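Local coordinates for N-acetylmuramoyl-L-alanine amidase domain-containing protein SAOUHSC_02979 (Staphylococcus aureus, PDB 5T1Q) that probably cleaves amide bonds in bacterial cell-wall peptidoglycan as a secreted hydrolase, through a chain that holds a glucosaminidase-family domain and a CHAP domain, at residues Asn3-Thr8 and Phe109-Ala114. Numbering follows the deposited sequence.
Sequences NPQLPT and FGIKGA
The carboxamide of Q5 spans I111, whose CA lies 3.2 Å from OE1, and bonds to the backbone through both of its polar atoms. OE1 accepts from K112 N at 2.7 Å, in the carbonyl plane and nearly straight (N-H...O 167°), while NE2 donates to G110 O at 3.2 Å. A glutamine suits this buried place because one flat group supplies an acceptor and a donor, matching an N-H and a C=O two residues apart; the bend at chi2 (-61°) folds the amide back to the loop although CB points away. G110 has positive phi, a conformation glycine adopts easily.

A second group of bonds starts from the other segment, at the ammonium of K112. Its chain runs alongside the type I turn N3-L6, CE 3.2 Å from P4 O, and a bend at chi3 (62°) turns NZ to L6 O, 2.9 Å away and reached from above the carbonyl plane. NZ also forms a salt bridge with E11 of helix 9-13, and a water that donates to Q5 O accepts a weak bond from NZ.

Within the turn, N3 OD1 accepts from Q5 N (3.0 Å) in an Asx turn, which helps hold the backbone that carries the glutamine. Hydrogen bonds and the ammonium of K112, rather than apolar packing, thus tie the N-terminal loop to the loop before strand 119-128, which lies in the glucosaminidase-family region, with E11 probably offsetting the lysine's charge.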
# COMPACT_ATOMS: atom_id res chain seq x y z
N ASN A 3 -2.34 -11.72 20.33
CA ASN A 3 -1.68 -10.49 19.81
C ASN A 3 -2.69 -9.48 19.24
O ASN A 3 -3.30 -9.74 18.20
CB ASN A 3 -0.64 -10.89 18.74
CG ASN A 3 0.18 -9.71 18.21
OD1 ASN A 3 -0.14 -8.53 18.43
ND2 ASN A 3 1.25 -10.03 17.48
N PRO A 4 -2.87 -8.32 19.91
CA PRO A 4 -3.83 -7.30 19.44
C PRO A 4 -3.59 -6.71 18.03
O PRO A 4 -4.54 -6.24 17.40
CB PRO A 4 -3.71 -6.20 20.50
CG PRO A 4 -3.29 -6.93 21.73
CD PRO A 4 -2.33 -7.96 21.24
N GLN A 5 -2.34 -6.71 17.55
CA GLN A 5 -2.05 -6.20 16.20
C GLN A 5 -2.54 -7.11 15.07
O GLN A 5 -2.55 -6.70 13.91
CB GLN A 5 -0.54 -5.93 16.00
CG GLN A 5 -0.09 -4.57 16.49
CD GLN A 5 -0.78 -3.44 15.77
OE1 GLN A 5 -1.52 -2.68 16.38
NE2 GLN A 5 -0.60 -3.35 14.46
N LEU A 6 -2.92 -8.34 15.40
CA LEU A 6 -3.39 -9.27 14.37
C LEU A 6 -4.90 -9.42 14.50
O LEU A 6 -5.48 -8.93 15.47
CB LEU A 6 -2.67 -10.61 14.52
CG LEU A 6 -1.13 -10.54 14.44
CD1 LEU A 6 -0.53 -11.91 14.72
CD2 LEU A 6 -0.65 -10.01 13.09
N PRO A 7 -5.55 -10.03 13.49
CA PRO A 7 -7.00 -10.21 13.58
C PRO A 7 -7.43 -11.10 14.74
O PRO A 7 -6.84 -12.16 14.96
CB PRO A 7 -7.37 -10.89 12.25
CG PRO A 7 -6.27 -10.53 11.32
CD PRO A 7 -5.03 -10.40 12.16
N THR A 8 -8.43 -10.65 15.49
CA THR A 8 -8.98 -11.42 16.59
C THR A 8 -10.04 -12.38 16.04
O THR A 8 -10.43 -12.28 14.87
CB THR A 8 -9.65 -10.52 17.63
OG1 THR A 8 -10.73 -9.80 17.01
CG2 THR A 8 -8.65 -9.53 18.21
N PHE A 109 1.38 4.57 12.75
CA PHE A 109 1.89 3.20 12.69
C PHE A 109 0.84 2.11 12.58
O PHE A 109 1.18 0.93 12.65
CB PHE A 109 2.78 2.97 13.91
CG PHE A 109 3.93 3.90 13.98
CD1 PHE A 109 3.79 5.15 14.55
CD2 PHE A 109 5.15 3.55 13.43
CE1 PHE A 109 4.84 6.04 14.58
CE2 PHE A 109 6.21 4.43 13.47
CZ PHE A 109 6.05 5.68 14.03
N GLY A 110 -0.42 2.49 12.40
CA GLY A 110 -1.50 1.51 12.31
C GLY A 110 -1.61 0.63 13.54
O GLY A 110 -1.85 -0.57 13.44
N ILE A 111 -1.45 1.23 14.71
CA ILE A 111 -1.54 0.50 15.97
C ILE A 111 -3.00 0.39 16.37
O ILE A 111 -3.69 1.41 16.49
CB ILE A 111 -0.73 1.17 17.09
CG1 ILE A 111 0.72 1.39 16.64
CG2 ILE A 111 -0.75 0.31 18.36
CD1 ILE A 111 1.58 2.10 17.66
N LYS A 112 -3.46 -0.84 16.58
CA LYS A 112 -4.85 -1.13 16.98
C LYS A 112 -5.08 -0.89 18.48
O LYS A 112 -4.13 -0.82 19.25
CB LYS A 112 -5.22 -2.57 16.62
CG LYS A 112 -5.36 -2.82 15.12
CD LYS A 112 -5.47 -4.30 14.76
CE LYS A 112 -6.70 -4.96 15.36
NZ LYS A 112 -6.81 -6.40 14.97
N GLY A 113 -6.35 -0.75 18.86
CA GLY A 113 -6.75 -0.53 20.25
C GLY A 113 -7.24 0.89 20.51
O GLY A 113 -7.90 1.50 19.66
N ALA A 114 -6.93 1.39 21.70
CA ALA A 114 -7.30 2.75 22.11
C ALA A 114 -6.13 3.39 22.86
O ALA A 114 -5.29 2.69 23.43
CB ALA A 114 -8.53 2.72 22.98
O HOH W 1 -4.88 -7.09 12.32